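Local structure of acyl-CoA thioesterase II TesB2 (Mycobacterium marinum, 3U0A) at residues Gly64-Ser69 / Leu221-Trp226; Thr76-Glu81 / Arg92-Val97. The protein probably hydrolyses fatty acyl-CoA thioesters to free fatty acids and coenzyme A, as a member of the C/M/P thioester hydrolase family. All coordinates share one frame; numbering follows the deposited sequence.

Contact 1. Residues Gly64-Ser69 / Leu221-Trp226; sequences GYFLRS and LDHAMW
Phe66 turns the edge of its ring toward one face of the His223 imidazole, a T-shaped pair with centroids 5.3 Å apart and planes at 74°. Its CZ stands 4.0 Å from His223 ND1, over the rim of the imidazole and not its middle. With CG placed between backbone N and carbonyl carbon (chi1 68°), the histidine ring leans back toward the partner strand, and ND1 is held by a hydrogen bond to Asp198. Phe66 reaches along the 221-226 backbone, CE2 lying 3.5 Å from Asp222 O. Tyr65 and Asp222 run side by side in a non-hydrogen-bonded antiparallel pair, CD1 of the tyrosine 3.7 Å from CB of the aspartate, while their polar ends serve other partners: Asp222 OD1 takes the backbone N of Glu271, and Tyr65 OH bonds Ser61 of the second subunit. Gly64 and His223 exchange two backbone hydrogen bonds, and Phe66 N reaches Leu221 O at 2.9 Å, from above the carbonyl plane. A water bridges that same oxygen to Phe66 O. The contact thus joins strand 58-66 of the N-terminal hotdog region to strand 217-227 of the second, with strands 101-111 and 264-275 flanking the pair and helix 186-200 beside His223 and Met225.

Contact 2. Residues Thr76-Glu81 / Arg92-Val97; sequences TVFLVE and RRVNAV
Glu81 and Arg93 lie alongside each other and meet in a two-point salt bridge: Arg93 NH2 reaches the syn lone pair of Glu81 OE1 at 2.9 Å, and Arg93 NE meets OE2 at the same distance but from above the carboxylate plane. The two planes are turned 52° apart, so the grip is side-on yet twisted. The arginine chain bends at chi3 (-53°), which brings its NE and NH2 edge round to the acid. Beneath the charges, Glu81 N donates to Arg93 O at 2.7 Å. On the same side of the strands, Leu79 CD1 touches Val97 CG2 at 4.2 Å. The other side is greasier: Ala96 CB comes within 3.5 Å of Phe78 CE1, Val94 CG1 sits at the edge of the phenylalanine ring, and Val80 CG2 meets Val94 CG2.

Strands 76-85 and 89-98 form an antiparallel beta hairpin of the N-terminal hotdog region, and three hydrogen-bonded pairs, Val77 with Val97, Leu79 with Asn95 and Glu81 with Arg93, alternate with the non-hydrogen-bonded ones. The hotdog fold wraps such strands round a helix, and here helix 34-51 packs against Phe78 and Ala96.

Further out, Thr83 hydrogen-bonds Glu81 OE2 and so helps to fix the carboxylate. Arg92, its CD 3.9 Å from Val80 CG1, is anchored by a salt bridge to Asp85 and by Thr52 O. Strand 20-23 flanks the 76-81 side, strand 101-111 the 92-97 side, and Arg93 packs on Ser105 of the second subunit.

How the contacts relate
Taken together, the contacts illustrate how a double hotdog chain is built: contact 2 pairs sequence neighbours within the first unit, whereas contact 1 joins strands 152 residues apart, one from each hotdog region. Their centres are 13 Å apart and their nearest atoms about 6 Å, without touching. Strand 101-111 lies between them, bonded to strand 89-98 on one side and to strand 58-66 on the other. Both contacts also reach the second subunit. A sulfate, probably from the crystallisation liquor, lies about 4 Å from Gly64 in contact 1, and a sulfate lies about 4 Å from the Arg93 side chain in contact 2. A sodium ion lies about 8 Å from the Arg92 side chain.

Contact 1. Residues Gly64-Ser69 / Leu221-Trp226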
ATOM      1  N   GLY A  64      -0.915  -1.443  -7.450  1.00 38.88           N
ATOM      2  CA  GLY A  64      -0.319  -1.505  -8.776  1.00 39.06           C
ATOM      3  C   GLY A  64       0.836  -0.568  -9.027  1.00 39.41           C
ATOM      4  O   GLY A  64       1.065   0.357  -8.308  1.00 39.55           O
ATOM      5  N   TYR A  65       1.537  -0.814 -10.106  1.00 39.63           N
ATOM      6  CA  TYR A  65       2.731  -0.107 -10.449  1.00 40.09           C
ATOM      7  C   TYR A  65       2.575   0.556 -11.838  1.00 40.38           C
ATOM      8  O   TYR A  65       2.302  -0.110 -12.833  1.00 40.31           O
ATOM      9  CB  TYR A  65       3.883  -1.102 -10.482  1.00 40.25           C
ATOM     10  CG  TYR A  65       4.638  -1.318  -9.185  1.00 40.32           C
ATOM     11  CD1 TYR A  65       5.103  -0.239  -8.432  1.00 40.59           C
ATOM     12  CD2 TYR A  65       4.957  -2.609  -8.751  1.00 40.21           C
ATOM     13  CE1 TYR A  65       5.818  -0.433  -7.261  1.00 40.72           C
ATOM     14  CE2 TYR A  65       5.682  -2.820  -7.591  1.00 40.35           C
ATOM     15  CZ  TYR A  65       6.123  -1.729  -6.833  1.00 40.60           C
ATOM     16  OH  TYR A  65       6.838  -1.936  -5.648  1.00 40.79           O
ATOM     17  N   PHE A  66       2.771   1.872 -11.890  1.00 40.78           N
ATOM     18  CA  PHE A  66       2.729   2.616 -13.146  1.00 41.20           C
ATOM     19  C   PHE A  66       4.079   2.489 -13.832  1.00 41.71           C
ATOM     20  O   PHE A  66       5.066   3.100 -13.431  1.00 42.19           O
ATOM     21  CB  PHE A  66       2.418   4.073 -12.879  1.00 41.54           C
ATOM     22  CG  PHE A  66       1.056   4.302 -12.306  1.00 41.17           C
ATOM     23  CD1 PHE A  66      -0.040   4.443 -13.149  1.00 41.15           C
ATOM     24  CD2 PHE A  66       0.869   4.372 -10.948  1.00 40.93           C
ATOM     25  CE1 PHE A  66      -1.291   4.668 -12.664  1.00 40.94           C
ATOM     26  CE2 PHE A  66      -0.389   4.590 -10.447  1.00 40.68           C
ATOM     27  CZ  PHE A  66      -1.473   4.752 -11.309  1.00 40.71           C
ATOM     28  N   LEU A  67       4.125   1.644 -14.847  1.00 41.66           N
ATOM     29  CA  LEU A  67       5.391   1.277 -15.418  1.00 42.13           C
ATOM     30  C   LEU A  67       5.795   2.265 -16.514  1.00 42.83           C
ATOM     31  O   LEU A  67       6.926   2.704 -16.554  1.00 43.49           O
ATOM     32  CB  LEU A  67       5.346  -0.172 -15.922  1.00 41.82           C
ATOM     33  CG  LEU A  67       5.066  -1.288 -14.898  1.00 41.27           C
ATOM     34  CD1 LEU A  67       5.131  -2.620 -15.588  1.00 41.18           C
ATOM     35  CD2 LEU A  67       6.030  -1.257 -13.742  1.00 41.45           C
ATOM     36  N   ARG A  68       4.859   2.620 -17.383  1.00 42.79           N
ATOM     37  CA  ARG A  68       5.171   3.411 -18.570  1.00 43.49           C
ATOM     38  C   ARG A  68       4.086   4.383 -18.902  1.00 43.56           C
ATOM     39  O   ARG A  68       2.948   4.213 -18.509  1.00 43.01           O
ATOM     40  CB  ARG A  68       5.344   2.503 -19.783  1.00 43.54           C
ATOM     41  CG  ARG A  68       6.782   2.111 -20.039  1.00 44.08           C
ATOM     42  CD  ARG A  68       6.829   0.905 -20.957  1.00 43.94           C
ATOM     43  NE  ARG A  68       6.748  -0.369 -20.214  1.00 43.32           N
ATOM     44  CZ  ARG A  68       7.743  -1.245 -20.108  1.00 43.52           C
ATOM     45  NH1 ARG A  68       7.569  -2.385 -19.396  1.00 43.01           N
ATOM     46  NH2 ARG A  68       8.909  -0.992 -20.712  1.00 44.32           N
ATOM     47  N   SER A  69       4.449   5.387 -19.681  1.00 44.35           N
ATOM     48  CA  SER A  69       3.535   6.472 -20.075  1.00 44.65           C
ATOM     49  C   SER A  69       2.333   6.027 -20.987  1.00 44.32           C
ATOM     50  O   SER A  69       1.177   6.450 -20.810  1.00 44.15           O
ATOM     51  CB  SER A  69       4.372   7.518 -20.796  1.00 45.71           C
ATOM     52  OG  SER A  69       5.286   6.840 -21.655  1.00 45.99           O
ATOM     53  N   LEU A 221       4.269   6.660  -9.432  1.00 41.25           N
ATOM     54  CA  LEU A 221       5.000   5.385  -9.454  1.00 41.28           C
ATOM     55  C   LEU A 221       4.094   4.176  -9.116  1.00 41.08           C
ATOM     56  O   LEU A 221       4.187   3.101  -9.714  1.00 41.09           O
ATOM     57  CB  LEU A 221       6.164   5.473  -8.467  1.00 41.46           C
ATOM     58  CG  LEU A 221       7.162   6.597  -8.716  1.00 41.77           C
ATOM     59  CD1 LEU A 221       8.207   6.654  -7.612  1.00 42.01           C
ATOM     60  CD2 LEU A 221       7.845   6.401 -10.064  1.00 41.95           C
ATOM     61  N   ASP A 222       3.219   4.369  -8.145  1.00 40.98           N
ATOM     62  CA  ASP A 222       2.343   3.310  -7.718  1.00 40.87           C
ATOM     63  C   ASP A 222       1.041   3.816  -7.118  1.00 40.84           C
ATOM     64  O   ASP A 222       0.751   5.000  -7.181  1.00 40.87           O
ATOM     65  CB  ASP A 222       3.090   2.355  -6.766  1.00 40.89           C
ATOM     66  CG  ASP A 222       3.234   2.878  -5.341  1.00 40.96           C
ATOM     67  OD1 ASP A 222       2.515   3.795  -4.902  1.00 41.00           O
ATOM     68  OD2 ASP A 222       4.070   2.292  -4.643  1.00 41.02           O
ATOM     69  N   HIS A 223       0.224   2.880  -6.660  1.00 40.82           N
ATOM     70  CA  HIS A 223      -0.814   3.145  -5.707  1.00 40.89           C
ATOM     71  C   HIS A 223      -1.232   1.836  -5.060  1.00 40.93           C
ATOM     72  O   HIS A 223      -1.057   0.747  -5.624  1.00 40.89           O
ATOM     73  CB  HIS A 223      -2.010   3.955  -6.294  1.00 40.91           C
ATOM     74  CG  HIS A 223      -2.862   3.212  -7.323  1.00 40.91           C
ATOM     75  ND1 HIS A 223      -3.735   3.843  -8.089  1.00 40.94           N
ATOM     76  CD2 HIS A 223      -2.950   1.865  -7.665  1.00 40.95           C
ATOM     77  CE1 HIS A 223      -4.366   2.943  -8.886  1.00 41.03           C
ATOM     78  NE2 HIS A 223      -3.872   1.747  -8.627  1.00 41.04           N
ATOM     79  N   ALA A 224      -1.749   1.972  -3.843  1.00 41.07           N
ATOM     80  CA  ALA A 224      -2.260   0.872  -3.030  1.00 41.18           C
ATOM     81  C   ALA A 224      -3.509   1.409  -2.393  1.00 41.42           C
ATOM     82  O   ALA A 224      -3.481   2.510  -1.852  1.00 41.52           O
ATOM     83  CB  ALA A 224      -1.246   0.470  -1.948  1.00 41.21           C
ATOM     84  N   MET A 225      -4.598   0.642  -2.457  1.00 41.58           N
ATOM     85  CA  MET A 225      -5.912   1.092  -1.932  1.00 41.89           C
ATOM     86  C   MET A 225      -6.655  -0.007  -1.191  1.00 42.20           C
ATOM     87  O   MET A 225      -6.470  -1.196  -1.467  1.00 42.15           O
ATOM     88  CB  MET A 225      -6.797   1.610  -3.053  1.00 41.90           C
ATOM     89  CG  MET A 225      -6.197   2.763  -3.836  1.00 41.64           C
ATOM     90  SD  MET A 225      -7.249   3.321  -5.174  1.00 41.66           S
ATOM     91  CE  MET A 225      -6.119   4.509  -5.950  1.00 41.35           C
ATOM     92  N   TRP A 226      -7.487   0.408  -0.231  1.00 42.57           N
ATOM     93  CA  TRP A 226      -8.266  -0.524   0.564  1.00 42.97           C
ATOM     94  C   TRP A 226      -9.638   0.006   0.681  1.00 43.40           C
ATOM     95  O   TRP A 226      -9.826   1.107   1.155  1.00 43.54           O
ATOM     96  CB  TRP A 226      -7.624  -0.724   1.938  1.00 43.10           C
ATOM     97  CG  TRP A 226      -6.231  -1.354   1.878  1.00 42.71           C
ATOM     98  CD1 TRP A 226      -5.899  -2.691   1.958  1.00 42.66           C
ATOM     99  CD2 TRP A 226      -4.961  -0.676   1.741  1.00 42.39           C
ATOM    100  NE1 TRP A 226      -4.554  -2.878   1.871  1.00 42.31           N
ATOM    101  CE2 TRP A 226      -3.938  -1.714   1.718  1.00 42.16           C
ATOM    102  CE3 TRP A 226      -4.575   0.643   1.631  1.00 42.32           C
ATOM    103  CZ2 TRP A 226      -2.599  -1.415   1.602  1.00 41.90           C
ATOM    104  CZ3 TRP A 226      -3.206   0.931   1.504  1.00 42.07           C
ATOM    105  CH2 TRP A 226      -2.249  -0.081   1.501  1.00 41.88           C
TER
HETATM  106  O   HOH W   1       6.498   2.042 -11.092  1.00  2.55           O

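Contact 2. Residues Thr76-Glu81 / Arg92-Val97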
ATOM      1  N   THR A  76      -5.954   0.087 -25.276  1.00 42.49           N
ATOM      2  CA  THR A  76      -5.196  -0.745 -24.342  1.00 41.96           C
ATOM      3  C   THR A  76      -5.899  -2.106 -24.154  1.00 41.67           C
ATOM      4  O   THR A  76      -7.124  -2.203 -24.144  1.00 41.76           O
ATOM      5  CB  THR A  76      -5.033  -0.047 -22.979  1.00 41.72           C
ATOM      6  OG1 THR A  76      -4.530   1.268 -23.185  1.00 42.13           O
ATOM      7  CG2 THR A  76      -4.067  -0.831 -22.053  1.00 41.28           C
ATOM      8  N   VAL A  77      -5.085  -3.140 -24.019  1.00 41.41           N
ATOM      9  CA  VAL A  77      -5.551  -4.467 -23.797  1.00 41.22           C
ATOM     10  C   VAL A  77      -5.177  -4.889 -22.381  1.00 40.80           C
ATOM     11  O   VAL A  77      -4.076  -4.615 -21.907  1.00 40.66           O
ATOM     12  CB  VAL A  77      -4.937  -5.412 -24.832  1.00 41.37           C
ATOM     13  CG1 VAL A  77      -5.181  -6.870 -24.466  1.00 41.22           C
ATOM     14  CG2 VAL A  77      -5.480  -5.058 -26.207  1.00 41.82           C
ATOM     15  N   PHE A  78      -6.102  -5.564 -21.715  1.00 40.67           N
ATOM     16  CA  PHE A  78      -5.934  -5.970 -20.322  1.00 40.34           C
ATOM     17  C   PHE A  78      -5.919  -7.492 -20.260  1.00 40.33           C
ATOM     18  O   PHE A  78      -6.876  -8.164 -20.679  1.00 40.56           O
ATOM     19  CB  PHE A  78      -7.046  -5.357 -19.444  1.00 40.31           C
ATOM     20  CG  PHE A  78      -7.143  -3.868 -19.579  1.00 40.43           C
ATOM     21  CD1 PHE A  78      -6.332  -3.036 -18.824  1.00 40.26           C
ATOM     22  CD2 PHE A  78      -7.960  -3.297 -20.530  1.00 40.81           C
ATOM     23  CE1 PHE A  78      -6.365  -1.674 -18.989  1.00 40.48           C
ATOM     24  CE2 PHE A  78      -8.012  -1.925 -20.685  1.00 41.03           C
ATOM     25  CZ  PHE A  78      -7.217  -1.115 -19.916  1.00 40.87           C
ATOM     26  N   LEU A  79      -4.809  -8.004 -19.738  1.00 40.16           N
ATOM     27  CA  LEU A  79      -4.571  -9.408 -19.584  1.00 40.21           C
ATOM     28  C   LEU A  79      -4.707  -9.837 -18.130  1.00 40.03           C
ATOM     29  O   LEU A  79      -3.821  -9.595 -17.326  1.00 39.83           O
ATOM     30  CB  LEU A  79      -3.168  -9.696 -20.081  1.00 40.28           C
ATOM     31  CG  LEU A  79      -2.963  -9.294 -21.537  1.00 40.53           C
ATOM     32  CD1 LEU A  79      -1.570  -9.755 -21.945  1.00 40.70           C
ATOM     33  CD2 LEU A  79      -4.085  -9.902 -22.433  1.00 40.79           C
ATOM     34  N   VAL A  80      -5.817 -10.505 -17.830  1.00 40.18           N
ATOM     35  CA  VAL A  80      -6.181 -10.920 -16.470  1.00 40.11           C
ATOM     36  C   VAL A  80      -5.640 -12.316 -16.171  1.00 40.28           C
ATOM     37  O   VAL A  80      -5.727 -13.181 -17.017  1.00 40.59           O
ATOM     38  CB  VAL A  80      -7.728 -10.930 -16.244  1.00 40.34           C
ATOM     39  CG1 VAL A  80      -8.084 -11.225 -14.790  1.00 40.31           C
ATOM     40  CG2 VAL A  80      -8.338  -9.615 -16.666  1.00 40.31           C
ATOM     41  N   GLU A  81      -5.101 -12.505 -14.961  1.00 40.14           N
ATOM     42  CA  GLU A  81      -4.599 -13.795 -14.472  1.00 40.38           C
ATOM     43  C   GLU A  81      -5.421 -14.203 -13.265  1.00 40.50           C
ATOM     44  O   GLU A  81      -5.507 -13.411 -12.321  1.00 40.22           O
ATOM     45  CB  GLU A  81      -3.169 -13.623 -14.005  1.00 40.21           C
ATOM     46  CG  GLU A  81      -2.572 -14.874 -13.377  1.00 40.51           C
ATOM     47  CD  GLU A  81      -1.246 -14.572 -12.694  1.00 40.40           C
ATOM     48  OE1 GLU A  81      -0.235 -14.355 -13.417  1.00 40.44           O
ATOM     49  OE2 GLU A  81      -1.236 -14.484 -11.428  1.00 40.32           O
ATOM     50  N   ARG A  92      -6.818 -11.536  -8.280  1.00 39.78           N
ATOM     51  CA  ARG A  92      -6.481 -11.340  -9.688  1.00 39.71           C
ATOM     52  C   ARG A  92      -5.202 -10.544  -9.892  1.00 39.38           C
ATOM     53  O   ARG A  92      -4.896  -9.679  -9.073  1.00 39.15           O
ATOM     54  CB  ARG A  92      -7.626 -10.614 -10.376  1.00 39.77           C
ATOM     55  CG  ARG A  92      -8.937 -11.401 -10.415  1.00 40.25           C
ATOM     56  CD  ARG A  92      -8.804 -12.670 -11.241  1.00 40.59           C
ATOM     57  NE  ARG A  92     -10.051 -13.416 -11.392  1.00 41.17           N
ATOM     58  CZ  ARG A  92     -10.361 -14.546 -10.763  1.00 41.63           C
ATOM     59  NH1 ARG A  92      -9.527 -15.118  -9.876  1.00 41.57           N
ATOM     60  NH2 ARG A  92     -11.524 -15.111 -11.007  1.00 42.25           N
ATOM     61  N   ARG A  93      -4.446 -10.850 -10.960  1.00 39.42           N
ATOM     62  CA  ARG A  93      -3.391  -9.924 -11.452  1.00 39.24           C
ATOM     63  C   ARG A  93      -3.779  -9.469 -12.835  1.00 39.29           C
ATOM     64  O   ARG A  93      -4.398 -10.245 -13.569  1.00 39.50           O
ATOM     65  CB  ARG A  93      -1.979 -10.524 -11.440  1.00 39.34           C
ATOM     66  CG  ARG A  93      -1.469 -10.705 -10.032  1.00 39.32           C
ATOM     67  CD  ARG A  93       0.007 -11.039  -9.935  1.00 39.49           C
ATOM     68  NE  ARG A  93       0.450 -12.191 -10.744  1.00 39.82           N
ATOM     69  CZ  ARG A  93       1.736 -12.597 -10.899  1.00 40.10           C
ATOM     70  NH1 ARG A  93       2.780 -11.965 -10.306  1.00 40.13           N
ATOM     71  NH2 ARG A  93       1.991 -13.631 -11.685  1.00 40.43           N
ATOM     72  N   VAL A  94      -3.465  -8.218 -13.168  1.00 39.17           N
ATOM     73  CA  VAL A  94      -3.763  -7.653 -14.475  1.00 39.28           C
ATOM     74  C   VAL A  94      -2.553  -6.890 -15.010  1.00 39.31           C
ATOM     75  O   VAL A  94      -1.910  -6.124 -14.256  1.00 39.23           O
ATOM     76  CB  VAL A  94      -4.951  -6.650 -14.449  1.00 39.28           C
ATOM     77  CG1 VAL A  94      -5.201  -6.083 -15.849  1.00 39.48           C
ATOM     78  CG2 VAL A  94      -6.219  -7.285 -13.917  1.00 39.37           C
ATOM     79  N   ASN A  95      -2.264  -7.103 -16.310  1.00 39.52           N
ATOM     80  CA  ASN A  95      -1.291  -6.313 -17.053  1.00 39.69           C
ATOM     81  C   ASN A  95      -1.979  -5.511 -18.163  1.00 39.86           C
ATOM     82  O   ASN A  95      -2.600  -6.074 -19.027  1.00 39.97           O
ATOM     83  CB  ASN A  95      -0.223  -7.203 -17.693  1.00 39.91           C
ATOM     84  CG  ASN A  95       0.851  -7.666 -16.719  1.00 39.91           C
ATOM     85  OD1 ASN A  95       0.977  -7.177 -15.574  1.00 39.75           O
ATOM     86  ND2 ASN A  95       1.657  -8.615 -17.187  1.00 40.16           N
ATOM     87  N   ALA A  96      -1.858  -4.189 -18.128  1.00 39.94           N
ATOM     88  CA  ALA A  96      -2.388  -3.344 -19.200  1.00 40.22           C
ATOM     89  C   ALA A  96      -1.272  -3.186 -20.224  1.00 40.56           C
ATOM     90  O   ALA A  96      -0.149  -2.803 -19.861  1.00 40.67           O
ATOM     91  CB  ALA A  96      -2.850  -1.995 -18.670  1.00 40.27           C
ATOM     92  N   VAL A  97      -1.577  -3.514 -21.484  1.00 40.78           N
ATOM     93  CA  VAL A  97      -0.569  -3.619 -22.512  1.00 41.13           C
ATOM     94  C   VAL A  97      -0.859  -2.707 -23.700  1.00 41.56           C
ATOM     95  O   VAL A  97      -1.992  -2.609 -24.166  1.00 41.60           O
ATOM     96  CB  VAL A  97      -0.380  -5.099 -22.990  1.00 41.10           C
ATOM     97  CG1 VAL A  97       0.495  -5.164 -24.229  1.00 41.55           C
ATOM     98  CG2 VAL A  97       0.232  -5.976 -21.907  1.00 40.86           C
TER